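PDB 6FFL: Maltose/maltodextrin transport permease homologue from Bdellovibrio bacteriovorus HD100, which binds maltotriose, and probably maltose and other maltodextrins, through the solute-binding domain fused to the transmembrane subunit of an ABC sugar transporter. Local coordinates for residues D153-F166 and E225-S237. Numbering follows the deposited sequence. Where two conformers were deposited one is given.
Sequences DRWGLVFNYTEPFF and ENKAAMLINGDWS. With GLC (alpha-D-glucopyranose), chain B; GLC (alpha-D-glucopyranose), chain C; GLC (alpha-D-glucopyranose), chain D.
W155 N gives a nearly straight hydrogen bond to K227 O (2.8 Å, 170° at the hydrogen) and opens a parallel strand pairing: A229 N returns one to W155 O, V158 N reaches M230 O, and I232 N bonds to V158 O. A water continues it, accepting from N160 N and donating to I232 O, 2.9 Å away. On one side of the sheet V158 CG2 sits 3.5 Å from A228 CB. I232 sends CD1 over the centre of the F159 ring, a CH-pi contact at 4.0 Å and 4° off the normal; Y161 CB lies against the opposite face, toward the rim. This sheet edge of the solute-binding domain carries F165, F166 and W236 into the maltotriose pocket. With CG between backbone N and carbonyl carbon (chi1 58°), W236 lays one indole face against the glucoses of chains C and D and meets F165 at its edge, W236 CH2 to F165 CE2 3.9 Å. F165 N donates to O6 of the chain B glucose (2.9 Å), and O6 makes a very short bond to E163 OE2, which also salt-bridges R355. Strand 157-158 is an outermost strand of a four-strand mixed sheet, beside 228-234; helix 216-224 packs on V158 and L231, and helix 346-362 touches Y161 and P164.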
ATOM      1  N   ASP A 153      -1.326 -27.187  -8.946  1.00 30.04           N
ATOM      2  CA  ASP A 153      -0.179 -26.705  -9.705  1.00 35.12           C
ATOM      3  C   ASP A 153      -0.313 -25.238 -10.091  1.00 31.72           C
ATOM      4  O   ASP A 153       0.675 -24.497 -10.068  1.00 37.80           O
ATOM      5  CB  ASP A 153      -0.005 -27.552 -10.967  1.00 31.56           C
ATOM      6  CG  ASP A 153       0.138 -29.019 -10.654  1.00 40.21           C
ATOM      7  OD1 ASP A 153      -0.747 -29.808 -11.055  1.00 46.10           O
ATOM      8  OD2 ASP A 153       1.133 -29.386  -9.996  1.00 45.94           O
ATOM      9  N   ARG A 154      -1.513 -24.803 -10.456  0.56 27.18           N
ATOM     10  CA  ARG A 154      -1.761 -23.416 -10.810  0.56 25.89           C
ATOM     11  C   ARG A 154      -3.043 -22.966 -10.130  0.56 21.53           C
ATOM     12  O   ARG A 154      -4.023 -23.714 -10.078  0.56 23.95           O
ATOM     13  CB  ARG A 154      -1.861 -23.228 -12.337  0.56 30.07           C
ATOM     14  CG  ARG A 154      -0.738 -23.898 -13.122  0.56 37.09           C
ATOM     15  CD  ARG A 154      -0.538 -23.276 -14.503  0.56 40.74           C
ATOM     16  NE  ARG A 154      -1.653 -23.541 -15.408  0.56 38.05           N
ATOM     17  CZ  ARG A 154      -1.712 -24.578 -16.237  0.56 39.75           C
ATOM     18  NH1 ARG A 154      -0.720 -25.456 -16.276  0.56 35.53           N
ATOM     19  NH2 ARG A 154      -2.765 -24.737 -17.027  0.56 45.48           N
ATOM     20  N   TRP A 155      -3.026 -21.747  -9.600  1.00 17.79           N
ATOM     21  CA  TRP A 155      -4.147 -21.180  -8.869  1.00 18.41           C
ATOM     22  C   TRP A 155      -4.874 -20.164  -9.730  1.00 20.26           C
ATOM     23  O   TRP A 155      -4.253 -19.439 -10.512  1.00 21.10           O
ATOM     24  CB  TRP A 155      -3.673 -20.513  -7.574  1.00 18.57           C
ATOM     25  CG  TRP A 155      -3.314 -21.533  -6.568  1.00 20.68           C
ATOM     26  CD1 TRP A 155      -2.071 -21.990  -6.265  1.00 18.45           C
ATOM     27  CD2 TRP A 155      -4.224 -22.272  -5.757  1.00 20.27           C
ATOM     28  NE1 TRP A 155      -2.149 -22.958  -5.301  1.00 23.31           N
ATOM     29  CE2 TRP A 155      -3.465 -23.150  -4.973  1.00 24.17           C
ATOM     30  CE3 TRP A 155      -5.617 -22.271  -5.621  1.00 21.71           C
ATOM     31  CZ2 TRP A 155      -4.046 -24.018  -4.051  1.00 30.92           C
ATOM     32  CZ3 TRP A 155      -6.193 -23.131  -4.709  1.00 23.65           C
ATOM     33  CH2 TRP A 155      -5.410 -23.993  -3.936  1.00 22.63           C
ATOM     34  N   GLY A 156      -6.197 -20.118  -9.594  1.00 16.28           N
ATOM     35  CA  GLY A 156      -6.948 -19.107 -10.311  1.00 18.21           C
ATOM     36  C   GLY A 156      -6.634 -17.710  -9.809  1.00 18.17           C
ATOM     37  O   GLY A 156      -6.530 -16.763 -10.596  1.00 15.99           O
ATOM     38  N   LEU A 157      -6.462 -17.565  -8.497  1.00 14.73           N
ATOM     39  CA  LEU A 157      -6.296 -16.250  -7.891  1.00 15.13           C
ATOM     40  C   LEU A 157      -5.406 -16.372  -6.665  1.00 15.47           C
ATOM     41  O   LEU A 157      -5.590 -17.282  -5.856  1.00 17.00           O
ATOM     42  CB  LEU A 157      -7.653 -15.659  -7.478  1.00 13.22           C
ATOM     43  CG  LEU A 157      -7.642 -14.347  -6.686  1.00 11.91           C
ATOM     44  CD1 LEU A 157      -7.050 -13.219  -7.525  1.00 15.64           C
ATOM     45  CD2 LEU A 157      -9.064 -13.989  -6.240  1.00 16.74           C
ATOM     46  N   VAL A 158      -4.465 -15.437  -6.510  1.00 14.37           N
ATOM     47  CA  VAL A 158      -3.645 -15.361  -5.302  1.00 15.17           C
ATOM     48  C   VAL A 158      -3.633 -13.928  -4.805  1.00 17.94           C
ATOM     49  O   VAL A 158      -3.633 -12.979  -5.602  1.00 14.85           O
ATOM     50  CB  VAL A 158      -2.192 -15.843  -5.529  1.00 14.37           C
ATOM     51  CG1 VAL A 158      -2.161 -17.342  -5.895  1.00 14.97           C
ATOM     52  CG2 VAL A 158      -1.493 -14.997  -6.606  1.00 16.50           C
ATOM     53  N   PHE A 159      -3.605 -13.776  -3.486  1.00 15.75           N
ATOM     54  CA  PHE A 159      -3.292 -12.488  -2.876  1.00 18.49           C
ATOM     55  C   PHE A 159      -3.092 -12.696  -1.383  1.00 18.38           C
ATOM     56  O   PHE A 159      -3.400 -13.755  -0.822  1.00 17.32           O
ATOM     57  CB  PHE A 159      -4.341 -11.396  -3.178  1.00 17.63           C
ATOM     58  CG  PHE A 159      -5.729 -11.611  -2.605  1.00 16.92           C
ATOM     59  CD1 PHE A 159      -6.532 -12.671  -3.007  1.00 17.03           C
ATOM     60  CD2 PHE A 159      -6.279 -10.650  -1.752  1.00 19.86           C
ATOM     61  CE1 PHE A 159      -7.823 -12.813  -2.515  1.00 18.02           C
ATOM     62  CE2 PHE A 159      -7.570 -10.774  -1.251  1.00 21.29           C
ATOM     63  CZ  PHE A 159      -8.353 -11.862  -1.634  1.00 19.07           C
ATOM     64  N   ASN A 160      -2.538 -11.662  -0.750  1.00 17.28           N
ATOM     65  CA  ASN A 160      -2.199 -11.676   0.666  1.00 21.33           C
ATOM     66  C   ASN A 160      -3.468 -11.388   1.469  1.00 18.04           C
ATOM     67  O   ASN A 160      -3.600 -10.373   2.147  1.00 17.65           O
ATOM     68  CB  ASN A 160      -1.102 -10.654   0.946  1.00 18.69           C
ATOM     69  CG  ASN A 160      -0.560 -10.749   2.355  1.00 22.27           C
ATOM     70  OD1 ASN A 160      -0.728 -11.769   3.029  1.00 25.19           O
ATOM     71  ND2 ASN A 160       0.084  -9.681   2.814  1.00 23.99           N
ATOM     72  N   TYR A 161      -4.412 -12.327   1.391  1.00 23.30           N
ATOM     73  CA  TYR A 161      -5.763 -12.065   1.875  1.00 26.41           C
ATOM     74  C   TYR A 161      -5.890 -12.076   3.397  1.00 26.52           C
ATOM     75  O   TYR A 161      -6.964 -11.732   3.909  1.00 26.62           O
ATOM     76  CB  TYR A 161      -6.740 -13.069   1.251  1.00 23.82           C
ATOM     77  CG  TYR A 161      -6.463 -14.527   1.563  1.00 20.21           C
ATOM     78  CD1 TYR A 161      -6.815 -15.081   2.790  1.00 22.53           C
ATOM     79  CD2 TYR A 161      -5.889 -15.362   0.612  1.00 21.31           C
ATOM     80  CE1 TYR A 161      -6.581 -16.412   3.065  1.00 25.33           C
ATOM     81  CE2 TYR A 161      -5.649 -16.696   0.882  1.00 22.43           C
ATOM     82  CZ  TYR A 161      -5.998 -17.218   2.098  1.00 25.24           C
ATOM     83  OH  TYR A 161      -5.764 -18.550   2.357  1.00 25.39           O
ATOM     84  N   THR A 162      -4.847 -12.457   4.135  1.00 20.42           N
ATOM     85  CA  THR A 162      -4.884 -12.318   5.589  1.00 20.08           C
ATOM     86  C   THR A 162      -4.636 -10.885   6.045  1.00 27.93           C
ATOM     87  O   THR A 162      -5.016 -10.520   7.170  1.00 25.54           O
ATOM     88  CB  THR A 162      -3.837 -13.212   6.263  1.00 28.28           C
ATOM     89  OG1 THR A 162      -2.527 -12.837   5.818  1.00 37.67           O
ATOM     90  CG2 THR A 162      -4.073 -14.686   5.956  1.00 36.21           C
ATOM     91  N   GLU A 163      -3.978 -10.099   5.221  1.00 22.67           N
ATOM     92  CA  GLU A 163      -3.544  -8.749   5.569  1.00 24.37           C
ATOM     93  C   GLU A 163      -4.700  -7.779   5.372  1.00 16.51           C
ATOM     94  O   GLU A 163      -5.281  -7.745   4.295  1.00 15.27           O
ATOM     95  CB  GLU A 163      -2.359  -8.358   4.688  1.00 24.97           C
ATOM     96  CG  GLU A 163      -1.703  -7.031   5.028  1.00 22.39           C
ATOM     97  CD  GLU A 163      -1.048  -7.014   6.390  1.00 29.80           C
ATOM     98  OE1 GLU A 163      -0.550  -8.073   6.826  1.00 38.83           O
ATOM     99  OE2 GLU A 163      -1.032  -5.941   7.045  1.00 24.25           O
ATOM    100  N   PRO A 164      -5.056  -6.969   6.381  1.00 11.89           N
ATOM    101  CA  PRO A 164      -6.282  -6.165   6.265  1.00 12.38           C
ATOM    102  C   PRO A 164      -6.314  -5.234   5.063  1.00 13.41           C
ATOM    103  O   PRO A 164      -7.386  -5.012   4.488  1.00 12.72           O
ATOM    104  CB  PRO A 164      -6.307  -5.378   7.585  1.00 15.52           C
ATOM    105  CG  PRO A 164      -5.555  -6.217   8.531  1.00 19.20           C
ATOM    106  CD  PRO A 164      -4.481  -6.923   7.736  1.00 13.57           C
ATOM    107  N   PHE A 165      -5.174  -4.654   4.678  1.00 12.86           N
ATOM    108  CA  PHE A 165      -5.161  -3.794   3.496  1.00 13.40           C
ATOM    109  C   PHE A 165      -5.761  -4.505   2.291  1.00 12.33           C
ATOM    110  O   PHE A 165      -6.432  -3.878   1.463  1.00 11.70           O
ATOM    111  CB  PHE A 165      -3.725  -3.362   3.195  1.00 10.91           C
ATOM    112  CG  PHE A 165      -3.615  -2.180   2.262  1.00 11.15           C
ATOM    113  CD1 PHE A 165      -4.057  -0.919   2.654  1.00 12.03           C
ATOM    114  CD2 PHE A 165      -3.044  -2.331   1.007  1.00 13.24           C
ATOM    115  CE1 PHE A 165      -3.924   0.190   1.811  1.00 12.02           C
ATOM    116  CE2 PHE A 165      -2.910  -1.241   0.147  1.00 13.74           C
ATOM    117  CZ  PHE A 165      -3.361   0.027   0.553  1.00 14.68           C
ATOM    118  N   PHE A 166      -5.554  -5.817   2.199  1.00 12.93           N
ATOM    119  CA  PHE A 166      -5.959  -6.555   1.010  1.00 10.24           C
ATOM    120  C   PHE A 166      -7.425  -6.975   1.035  1.00 16.12           C
ATOM    121  O   PHE A 166      -7.986  -7.251  -0.034  1.00 15.55           O
ATOM    122  CB  PHE A 166      -5.044  -7.765   0.832  1.00 11.28           C
ATOM    123  CG  PHE A 166      -3.638  -7.399   0.418  1.00 13.72           C
ATOM    124  CD1 PHE A 166      -2.723  -6.908   1.345  1.00 15.81           C
ATOM    125  CD2 PHE A 166      -3.238  -7.533  -0.907  1.00 13.51           C
ATOM    126  CE1 PHE A 166      -1.427  -6.559   0.958  1.00 21.68           C
ATOM    127  CE2 PHE A 166      -1.940  -7.186  -1.298  1.00 12.46           C
ATOM    128  CZ  PHE A 166      -1.043  -6.703  -0.366  1.00 12.54           C
ATOM    129  N   GLU A 225       5.901 -16.953 -11.399  1.00 27.08           N
ATOM    130  CA  GLU A 225       6.262 -18.273 -11.894  1.00 25.12           C
ATOM    131  C   GLU A 225       5.184 -18.891 -12.774  1.00 24.81           C
ATOM    132  O   GLU A 225       5.209 -20.105 -13.000  1.00 25.82           O
ATOM    133  CB  GLU A 225       6.582 -19.196 -10.715  1.00 27.66           C
ATOM    134  CG  GLU A 225       7.822 -18.752  -9.942  1.00 32.96           C
ATOM    135  CD  GLU A 225       7.916 -19.364  -8.564  1.00 38.30           C
ATOM    136  OE1 GLU A 225       7.116 -20.274  -8.257  1.00 43.40           O
ATOM    137  OE2 GLU A 225       8.791 -18.929  -7.788  1.00 37.31           O
ATOM    138  N   ASN A 226       4.237 -18.089 -13.264  1.00 23.93           N
ATOM    139  CA  ASN A 226       3.157 -18.573 -14.127  1.00 25.85           C
ATOM    140  C   ASN A 226       2.304 -19.628 -13.433  1.00 23.23           C
ATOM    141  O   ASN A 226       1.773 -20.532 -14.083  1.00 26.05           O
ATOM    142  CB  ASN A 226       3.702 -19.125 -15.450  1.00 23.39           C
ATOM    143  CG  ASN A 226       4.501 -18.100 -16.212  1.00 28.37           C
ATOM    144  OD1 ASN A 226       4.064 -16.960 -16.375  1.00 26.86           O
ATOM    145  ND2 ASN A 226       5.674 -18.497 -16.699  1.00 29.08           N
ATOM    146  N   LYS A 227       2.175 -19.536 -12.111  1.00 20.55           N
ATOM    147  CA  LYS A 227       1.368 -20.482 -11.350  1.00 24.96           C
ATOM    148  C   LYS A 227       0.116 -19.841 -10.764  1.00 27.04           C
ATOM    149  O   LYS A 227      -0.576 -20.476  -9.961  1.00 24.82           O
ATOM    150  CB  LYS A 227       2.205 -21.122 -10.241  1.00 25.76           C
ATOM    151  CG  LYS A 227       3.384 -21.938 -10.759  1.00 29.17           C
ATOM    152  CD  LYS A 227       4.097 -22.679  -9.631  1.00 35.33           C
ATOM    153  CE  LYS A 227       5.159 -23.626 -10.173  1.00 50.27           C
ATOM    154  NZ  LYS A 227       6.497 -22.975 -10.271  1.00 53.11           N
ATOM    155  N   ALA A 228      -0.193 -18.602 -11.148  1.00 21.28           N
ATOM    156  CA  ALA A 228      -1.411 -17.917 -10.717  1.00 18.72           C
ATOM    157  C   ALA A 228      -1.919 -17.080 -11.878  1.00 17.97           C
ATOM    158  O   ALA A 228      -1.205 -16.189 -12.349  1.00 18.64           O
ATOM    159  CB  ALA A 228      -1.158 -17.024  -9.490  1.00 18.40           C
ATOM    160  N   ALA A 229      -3.144 -17.354 -12.338  1.00 17.71           N
ATOM    161  CA  ALA A 229      -3.685 -16.586 -13.464  1.00 16.25           C
ATOM    162  C   ALA A 229      -3.963 -15.145 -13.064  1.00 20.76           C
ATOM    163  O   ALA A 229      -3.740 -14.219 -13.856  1.00 15.54           O
ATOM    164  CB  ALA A 229      -4.965 -17.234 -13.991  1.00 16.17           C
ATOM    165  N   MET A 230      -4.440 -14.935 -11.838  1.00 15.63           N
ATOM    166  CA  MET A 230      -4.842 -13.624 -11.363  1.00 13.81           C
ATOM    167  C   MET A 230      -4.207 -13.349 -10.010  1.00 14.81           C
ATOM    168  O   MET A 230      -3.914 -14.266  -9.243  1.00 13.72           O
ATOM    169  CB  MET A 230      -6.370 -13.513 -11.253  1.00 12.39           C
ATOM    170  CG  MET A 230      -7.035 -13.483 -12.605  1.00 11.53           C
ATOM    171  SD  MET A 230      -8.822 -13.478 -12.568  1.00 15.75           S
ATOM    172  CE  MET A 230      -9.194 -15.181 -12.125  1.00 13.54           C
ATOM    173  N   LEU A 231      -3.995 -12.068  -9.739  1.00 13.06           N
ATOM    174  CA  LEU A 231      -3.367 -11.605  -8.508  1.00 11.40           C
ATOM    175  C   LEU A 231      -4.079 -10.337  -8.067  1.00 13.70           C
ATOM    176  O   LEU A 231      -4.566  -9.573  -8.902  1.00 15.04           O
ATOM    177  CB  LEU A 231      -1.868 -11.344  -8.746  1.00 13.21           C
ATOM    178  CG  LEU A 231      -1.100 -10.434  -7.787  1.00 13.05           C
ATOM    179  CD1 LEU A 231      -0.799 -11.209  -6.518  1.00 12.47           C
ATOM    180  CD2 LEU A 231       0.179  -9.963  -8.428  1.00 13.87           C
ATOM    181  N   ILE A 232      -4.159 -10.107  -6.754  1.00 12.60           N
ATOM    182  CA  ILE A 232      -4.511  -8.780  -6.258  1.00 10.45           C
ATOM    183  C   ILE A 232      -3.267  -8.208  -5.593  1.00 12.67           C
ATOM    184  O   ILE A 232      -2.715  -8.812  -4.666  1.00 14.03           O
ATOM    185  CB  ILE A 232      -5.715  -8.804  -5.304  1.00 11.02           C
ATOM    186  CG1 ILE A 232      -6.971  -9.203  -6.085  1.00 12.58           C
ATOM    187  CG2 ILE A 232      -5.926  -7.392  -4.684  1.00 11.23           C
ATOM    188  CD1 ILE A 232      -8.211  -9.405  -5.206  1.00 13.23           C
ATOM    189  N   ASN A 233      -2.805  -7.063  -6.090  1.00 12.07           N
ATOM    190  CA  ASN A 233      -1.598  -6.446  -5.561  1.00 11.36           C
ATOM    191  C   ASN A 233      -1.620  -4.973  -5.946  1.00 10.82           C
ATOM    192  O   ASN A 233      -2.500  -4.512  -6.681  1.00 12.22           O
ATOM    193  CB  ASN A 233      -0.335  -7.157  -6.087  1.00 12.13           C
ATOM    194  CG  ASN A 233       0.850  -7.053  -5.137  1.00 15.44           C
ATOM    195  OD1 ASN A 233       0.816  -6.303  -4.152  1.00 14.14           O
ATOM    196  ND2 ASN A 233       1.905  -7.820  -5.416  1.00 15.57           N
ATOM    197  N   GLY A 234      -0.638  -4.228  -5.430  1.00 11.26           N
ATOM    198  CA  GLY A 234      -0.629  -2.787  -5.563  1.00  8.46           C
ATOM    199  C   GLY A 234       0.319  -2.298  -6.657  1.00 12.06           C
ATOM    200  O   GLY A 234       1.085  -3.058  -7.238  1.00 12.78           O
ATOM    201  N   ASP A 235       0.248  -0.992  -6.932  1.00 13.75           N
ATOM    202  CA  ASP A 235       1.076  -0.447  -8.008  1.00 10.02           C
ATOM    203  C   ASP A 235       2.571  -0.514  -7.686  1.00 13.19           C
ATOM    204  O   ASP A 235       3.392  -0.444  -8.607  1.00 13.52           O
ATOM    205  CB  ASP A 235       0.631   0.988  -8.362  1.00 11.10           C
ATOM    206  CG  ASP A 235       0.916   2.017  -7.249  1.00 14.35           C
ATOM    207  OD1 ASP A 235       1.050   1.643  -6.062  1.00 14.65           O
ATOM    208  OD2 ASP A 235       0.997   3.220  -7.587  1.00 14.85           O
ATOM    209  N   TRP A 236       2.943  -0.713  -6.412  1.00 12.41           N
ATOM    210  CA  TRP A 236       4.351  -0.906  -6.071  1.00 13.87           C
ATOM    211  C   TRP A 236       4.937  -2.156  -6.711  1.00 15.96           C
ATOM    212  O   TRP A 236       6.167  -2.285  -6.770  1.00 16.31           O
ATOM    213  CB  TRP A 236       4.532  -1.023  -4.547  1.00 14.46           C
ATOM    214  CG  TRP A 236       3.712  -2.159  -3.970  1.00 13.96           C
ATOM    215  CD1 TRP A 236       4.037  -3.487  -3.957  1.00 16.07           C
ATOM    216  CD2 TRP A 236       2.411  -2.059  -3.362  1.00  9.95           C
ATOM    217  NE1 TRP A 236       3.025  -4.218  -3.375  1.00 17.55           N
ATOM    218  CE2 TRP A 236       2.019  -3.366  -2.999  1.00 13.39           C
ATOM    219  CE3 TRP A 236       1.550  -0.990  -3.078  1.00 12.22           C
ATOM    220  CZ2 TRP A 236       0.797  -3.633  -2.370  1.00 14.89           C
ATOM    221  CZ3 TRP A 236       0.326  -1.258  -2.454  1.00 11.97           C
ATOM    222  CH2 TRP A 236      -0.036  -2.567  -2.113  1.00 12.95           C
ATOM    223  N   SER A 237       4.094  -3.086  -7.175  1.00 10.25           N
ATOM    224  CA  SER A 237       4.575  -4.365  -7.678  1.00 12.43           C
ATOM    225  C   SER A 237       4.797  -4.380  -9.184  1.00 12.91           C
ATOM    226  O   SER A 237       5.382  -5.341  -9.690  1.00 13.92           O
ATOM    227  CB  SER A 237       3.597  -5.486  -7.291  1.00 12.33           C
ATOM    228  OG  SER A 237       2.360  -5.365  -8.002  1.00 13.65           O
TER
HETATM  229  C1  GLC B   3      -1.298  -0.645   4.867  1.00 10.47           C
HETATM  230  C2  GLC B   3      -1.060   0.494   5.860  1.00 10.75           C
HETATM  231  C3  GLC B   3      -0.464  -0.074   7.153  1.00 10.70           C
HETATM  232  C4  GLC B   3      -1.380  -1.144   7.721  1.00 10.69           C
HETATM  233  C5  GLC B   3      -1.632  -2.234   6.669  1.00  9.40           C
HETATM  234  C6  GLC B   3      -2.713  -3.194   7.154  1.00 11.77           C
HETATM  235  O2  GLC B   3      -0.194   1.499   5.295  1.00 13.05           O
HETATM  236  O3  GLC B   3      -0.314   0.978   8.132  1.00 11.62           O
HETATM  237  O4  GLC B   3      -0.761  -1.721   8.881  1.00 12.36           O
HETATM  238  O5  GLC B   3      -2.143  -1.623   5.479  1.00 12.56           O
HETATM  239  O6  GLC B   3      -2.795  -4.374   6.327  1.00 12.72           O
HETATM  240  C1  GLC C   2       1.755  -2.108   0.877  1.00 10.30           C
HETATM  241  C2  GLC C   2       1.221  -0.696   1.080  1.00  8.49           C
HETATM  242  C3  GLC C   2       0.980  -0.363   2.544  1.00  9.27           C
HETATM  243  C4  GLC C   2       0.109  -1.463   3.142  1.00 10.87           C
HETATM  244  C5  GLC C   2       0.797  -2.812   2.948  1.00 13.95           C
HETATM  245  C6  GLC C   2      -0.041  -3.951   3.540  1.00 13.54           C
HETATM  246  O2  GLC C   2       2.168   0.220   0.500  1.00 13.85           O
HETATM  247  O3  GLC C   2       0.299   0.901   2.621  1.00 13.75           O
HETATM  248  O4  GLC C   2      -0.052  -1.237   4.533  1.00 13.25           O
HETATM  249  O5  GLC C   2       0.926  -3.046   1.550  1.00 12.81           O
HETATM  250  O6  GLC C   2       0.768  -5.140   3.673  1.00 13.42           O
HETATM  251  C1  GLC D   1       6.539  -3.696  -0.532  1.00 22.37           C
HETATM  252  C2  GLC D   1       6.109  -2.269  -0.888  1.00 16.36           C
HETATM  253  C3  GLC D   1       5.080  -1.740   0.101  1.00 19.78           C
HETATM  254  C4  GLC D   1       3.929  -2.731   0.286  1.00 20.13           C
HETATM  255  C5  GLC D   1       4.475  -4.124   0.626  1.00 19.02           C
HETATM  256  C6  GLC D   1       3.356  -5.162   0.681  1.00 28.57           C
HETATM  257  O1  GLC D   1       7.290  -3.676   0.683  1.00 26.13           O
HETATM  258  O2  GLC D   1       7.233  -1.385  -0.846  1.00 17.97           O
HETATM  259  O3  GLC D   1       4.608  -0.457  -0.363  1.00 16.06           O
HETATM  260  O4  GLC D   1       3.085  -2.228   1.341  1.00 15.10           O
HETATM  261  O5  GLC D   1       5.400  -4.562  -0.376  1.00 23.82           O
HETATM  262  O6  GLC D   1       3.866  -6.418   1.152  1.00 27.69           O
HETATM  263  O   HOH W   1      -0.944 -10.088  -2.779  1.00 15.41           O